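Local atomic coordinates of hypothetical protein Atu2299 (PDB entry 2HLY), a protein that is of unknown function but belongs to the DUF2026 family, grouped with the papain-like (clan CA) peptidases, a kinship that by itself does not establish peptidase activity. Residues A[58-63]-A[139-144]; A[95-100]-A[121-126]. All coordinates share one frame; numbering follows the deposited sequence.

Interaction 1: A[58-63]-A[139-144]; sequences GGLAAY and DFFYRS
The hydroxyl of Tyr63 lies between two partners: Tyr142 OH, hydrogen-bonded at 2.8 Å with either oxygen able to donate, and the carboxylate of Asp100, a weak bond from the neighbouring sheet. Tyr63 OH comes to the edge of the Tyr142 ring, in its plane, and the two phenol planes stand at 85°. Tyr63, Tyr142 and Ala61 share one face of the sheet; with CG anti to the carbonyl carbon (chi1 near -65°), both tyrosine rings lean toward the partner strand and their hydroxyls meet. Ala61 CB packs at the edge of the Tyr142 ring, 3.7 Å from CD1. Phe140 CD1 sits above one face of that ring. On the other face of the sheet, Leu60 divides its methyls: CD2 meets the edge of Phe141, 3.9 Å from its CD2, while CD1 lies 3.5 Å from Arg143 NH2. The guanidinium's polar partners lie elsewhere, Glu145 and Thr82. Between the backbones, Leu60 and Arg143 exchange two N-H...O bonds, as do Ala62 and Phe141. Water 1 joins Gly58 N to Ser144 OG where the strands part. The pairing is that of a regular antiparallel sheet, here of three strands, with 60-65 in the middle between 68-72 and 140-144.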
# COMPACT_ATOMS: atom_id res chain seq x y z
N GLY A 58 7.89 6.33 -4.71
CA GLY A 58 6.82 6.57 -5.67
C GLY A 58 7.38 6.89 -7.05
O GLY A 58 8.55 7.22 -7.19
N GLY A 59 6.52 6.74 -8.05
CA GLY A 59 6.84 7.13 -9.41
C GLY A 59 5.91 6.38 -10.34
O GLY A 59 4.69 6.41 -10.16
N LEU A 60 6.51 5.71 -11.31
CA LEU A 60 5.77 4.90 -12.28
C LEU A 60 5.74 3.45 -11.79
O LEU A 60 6.77 2.92 -11.36
CB LEU A 60 6.44 4.99 -13.66
CG LEU A 60 5.76 4.23 -14.79
CD1 LEU A 60 5.93 4.96 -16.12
CD2 LEU A 60 6.25 2.77 -14.87
N ALA A 61 4.57 2.82 -11.84
CA ALA A 61 4.45 1.41 -11.42
C ALA A 61 3.54 0.67 -12.38
O ALA A 61 2.55 1.23 -12.87
CB ALA A 61 3.93 1.30 -10.00
N ALA A 62 3.88 -0.58 -12.66
CA ALA A 62 3.06 -1.42 -13.54
C ALA A 62 3.08 -2.84 -13.03
O ALA A 62 4.11 -3.30 -12.55
CB ALA A 62 3.57 -1.37 -14.95
N TYR A 63 1.94 -3.53 -13.15
CA TYR A 63 1.81 -4.89 -12.66
C TYR A 63 1.09 -5.74 -13.69
O TYR A 63 0.13 -5.26 -14.30
CB TYR A 63 0.92 -4.91 -11.42
CG TYR A 63 1.49 -4.20 -10.23
CD1 TYR A 63 2.43 -4.84 -9.42
CD2 TYR A 63 1.04 -2.91 -9.87
CE1 TYR A 63 2.96 -4.20 -8.30
CE2 TYR A 63 1.57 -2.26 -8.75
CZ TYR A 63 2.52 -2.92 -7.97
OH TYR A 63 3.05 -2.32 -6.85
N ASP A 139 4.31 -10.25 -12.43
CA ASP A 139 5.38 -9.37 -12.92
C ASP A 139 5.10 -7.92 -12.54
O ASP A 139 3.95 -7.48 -12.50
CB ASP A 139 5.50 -9.44 -14.44
CG ASP A 139 6.38 -10.58 -14.92
OD1 ASP A 139 7.20 -11.10 -14.13
OD2 ASP A 139 6.24 -10.96 -16.11
N PHE A 140 6.18 -7.17 -12.29
CA PHE A 140 6.03 -5.78 -11.92
C PHE A 140 7.21 -4.97 -12.39
O PHE A 140 8.32 -5.50 -12.57
CB PHE A 140 5.88 -5.61 -10.40
CG PHE A 140 7.13 -5.95 -9.60
CD1 PHE A 140 7.86 -4.94 -8.99
CD2 PHE A 140 7.54 -7.27 -9.43
CE1 PHE A 140 9.01 -5.24 -8.22
CE2 PHE A 140 8.68 -7.57 -8.66
CZ PHE A 140 9.41 -6.57 -8.08
N PHE A 141 6.96 -3.69 -12.62
CA PHE A 141 8.03 -2.78 -12.97
C PHE A 141 7.80 -1.47 -12.24
O PHE A 141 6.70 -0.92 -12.26
CB PHE A 141 8.11 -2.55 -14.49
CG PHE A 141 9.13 -1.51 -14.86
CD1 PHE A 141 10.49 -1.81 -14.82
CD2 PHE A 141 8.71 -0.22 -15.20
CE1 PHE A 141 11.44 -0.82 -15.13
CE2 PHE A 141 9.65 0.77 -15.53
CZ PHE A 141 11.01 0.48 -15.47
N TYR A 142 8.87 -0.97 -11.63
CA TYR A 142 8.87 0.32 -10.93
C TYR A 142 9.94 1.25 -11.46
O TYR A 142 11.09 0.82 -11.72
CB TYR A 142 9.21 0.12 -9.46
CG TYR A 142 8.25 -0.65 -8.60
CD1 TYR A 142 6.88 -0.68 -8.87
CD2 TYR A 142 8.73 -1.35 -7.49
CE1 TYR A 142 5.99 -1.39 -8.02
CE2 TYR A 142 7.87 -2.05 -6.65
CZ TYR A 142 6.51 -2.07 -6.93
OH TYR A 142 5.66 -2.74 -6.08
N ARG A 143 9.59 2.52 -11.62
CA ARG A 143 10.59 3.57 -11.78
C ARG A 143 10.36 4.62 -10.72
O ARG A 143 9.39 5.39 -10.79
CB ARG A 143 10.59 4.19 -13.17
CG ARG A 143 11.70 5.22 -13.32
CD ARG A 143 11.77 5.81 -14.70
NE ARG A 143 10.59 6.61 -15.01
CZ ARG A 143 9.76 6.34 -16.02
NH1 ARG A 143 9.99 5.30 -16.81
NH2 ARG A 143 8.71 7.11 -16.24
N SER A 144 11.27 4.64 -9.74
CA SER A 144 11.24 5.65 -8.70
C SER A 144 11.48 7.04 -9.31
O SER A 144 12.39 7.22 -10.12
CB SER A 144 12.31 5.37 -7.64
OG SER A 144 12.24 6.36 -6.62
O HOH W 1 10.52 7.87 -4.87

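Interaction 2: A[95-100]-A[121-126]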
# COMPACT_ATOMS: atom_id res chain seq x y z
N ASP A 95 13.85 -4.34 3.22
CA ASP A 95 14.67 -5.55 3.39
C ASP A 95 14.77 -6.31 2.07
O ASP A 95 14.83 -7.56 2.06
CB ASP A 95 14.04 -6.44 4.48
CG ASP A 95 15.06 -7.01 5.45
OD1 ASP A 95 16.20 -6.50 5.51
OD2 ASP A 95 14.70 -7.97 6.17
N GLY A 96 14.76 -5.56 0.96
CA GLY A 96 14.84 -6.13 -0.39
C GLY A 96 13.49 -6.44 -1.02
O GLY A 96 13.41 -6.60 -2.25
N TRP A 97 12.43 -6.49 -0.22
CA TRP A 97 11.09 -6.81 -0.70
C TRP A 97 10.38 -5.59 -1.27
O TRP A 97 10.48 -4.50 -0.70
CB TRP A 97 10.21 -7.41 0.43
CG TRP A 97 10.69 -8.74 0.86
CD1 TRP A 97 11.64 -9.01 1.81
CD2 TRP A 97 10.33 -10.00 0.29
NE1 TRP A 97 11.85 -10.38 1.89
CE2 TRP A 97 11.07 -11.00 0.95
CE3 TRP A 97 9.43 -10.38 -0.71
CZ2 TRP A 97 10.94 -12.36 0.64
CZ3 TRP A 97 9.31 -11.74 -1.02
CH2 TRP A 97 10.06 -12.71 -0.35
N ALA A 98 9.67 -5.80 -2.37
CA ALA A 98 8.69 -4.83 -2.88
C ALA A 98 7.35 -5.24 -2.29
O ALA A 98 6.88 -6.38 -2.49
CB ALA A 98 8.62 -4.89 -4.40
N ILE A 99 6.73 -4.32 -1.56
CA ILE A 99 5.43 -4.57 -0.98
C ILE A 99 4.48 -3.44 -1.37
O ILE A 99 4.80 -2.26 -1.21
CB ILE A 99 5.51 -4.69 0.56
CG1 ILE A 99 6.59 -5.72 0.93
CG2 ILE A 99 4.16 -5.15 1.10
CD1 ILE A 99 6.88 -5.85 2.40
N ASP A 100 3.32 -3.81 -1.91
CA ASP A 100 2.32 -2.81 -2.24
C ASP A 100 1.09 -3.12 -1.40
O ASP A 100 0.28 -3.99 -1.76
CB ASP A 100 2.00 -2.81 -3.74
CG ASP A 100 1.20 -1.60 -4.16
OD1 ASP A 100 0.45 -1.06 -3.31
OD2 ASP A 100 1.34 -1.17 -5.33
N GLN A 121 3.62 -8.91 -2.61
CA GLN A 121 4.86 -8.89 -1.83
C GLN A 121 5.83 -9.80 -2.59
O GLN A 121 5.65 -11.03 -2.63
CB GLN A 121 4.61 -9.44 -0.41
CG GLN A 121 5.90 -9.48 0.43
CD GLN A 121 5.76 -10.09 1.81
OE1 GLN A 121 6.75 -10.12 2.55
NE2 GLN A 121 4.56 -10.57 2.17
N ARG A 122 6.84 -9.19 -3.22
CA ARG A 122 7.77 -9.93 -4.09
C ARG A 122 9.18 -9.36 -3.95
O ARG A 122 9.33 -8.18 -3.64
CB ARG A 122 7.32 -9.86 -5.56
CG ARG A 122 5.91 -10.39 -5.86
CD ARG A 122 5.72 -10.69 -7.36
NE ARG A 122 6.65 -11.74 -7.77
CZ ARG A 122 7.36 -11.77 -8.90
NH1 ARG A 122 7.24 -10.80 -9.83
NH2 ARG A 122 8.21 -12.76 -9.12
N PRO A 123 10.22 -10.18 -4.21
CA PRO A 123 11.57 -9.63 -4.10
C PRO A 123 11.81 -8.53 -5.15
O PRO A 123 11.41 -8.68 -6.30
CB PRO A 123 12.48 -10.84 -4.39
CG PRO A 123 11.61 -12.05 -4.13
CD PRO A 123 10.23 -11.61 -4.57
N LEU A 124 12.44 -7.44 -4.74
CA LEU A 124 12.79 -6.40 -5.72
C LEU A 124 13.68 -6.96 -6.83
O LEU A 124 13.62 -6.52 -7.99
CB LEU A 124 13.50 -5.23 -5.03
CG LEU A 124 12.59 -4.19 -4.38
CD1 LEU A 124 13.41 -3.33 -3.43
CD2 LEU A 124 11.94 -3.33 -5.45
N SER A 125 14.50 -7.95 -6.46
CA SER A 125 15.39 -8.62 -7.41
C SER A 125 14.64 -9.33 -8.55
O SER A 125 15.22 -9.68 -9.57
CB SER A 125 16.27 -9.62 -6.66
OG SER A 125 15.48 -10.54 -5.93
N ALA A 126 13.34 -9.54 -8.36
CA ALA A 126 12.48 -10.15 -9.37
C ALA A 126 11.85 -9.13 -10.35
O ALA A 126 11.13 -9.52 -11.28
CB ALA A 126 11.38 -10.98 -8.69
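Strands 97-100 and 121-123 run antiparallel at 159°, with Ala98 and Arg122 as their hydrogen-bonded pair: Ala98 N donates to Arg122 O at 2.7 Å, and Arg122 N returns a bond to Ala98 O. The ladder gains one more rung beyond the strand, where Leu124 N reaches Gly96 O at 2.8 Å just as the chain enters a short 3-10 turn. That turn is closed by Ala126 N bonding back to Pro123 O. The Trp97 indole lies alongside the pyrrolidine ring of Pro123, its CZ3 3.7 Å from Pro123 CD. Its benzo side also presses on the backbone, with CE3 3.4 Å from Arg122 C. An extended Gln121, CG anti to its own N (chi1 178°), carries OE1 over one indole face, while the amide NE2 is held by Ile8 O. Nearer the backbone in the same side chain, Gln121 CG lies 3.9 Å from Ile99 CG1. On the other face of the sheet, Leu124 CD2 touches Ala98 CB at 3.8 Å. Strand 120-123 is the outermost of a four-stranded antiparallel sheet in which 97-100 is flanked on its other side by 89-94; strand 140-144 packs against the face bearing Ala98 and Arg122, and Tyr13 of helix 10-24 bonds to Asp100 O.

Two antiparallel ladders in separate sheets illustrate how one backbone scheme serves different surroundings. Interaction 1 is buried and rich in aromatic rings; interaction 2 is partly exposed, its side-chain packing led by an indole, a proline ring and aliphatic groups. Their centres lie 12 Å apart and they touch directly: Tyr142 CE2 is 3.7 Å from Ala98 CB, and Phe140 CZ approaches Pro123 O at 3.4 Å. The aromatic face of the 58-63/139-144 pair thus packs against the Ala98 side of the 95-100/121-126 pair. Strands 120-123 and 140-144 are consecutive, and interaction 2 is nested within the loop that interaction 1 closes. The polar link between the sheets through Asp100 is weak, whereas the same carboxylate is also hydrogen-bonded to His89.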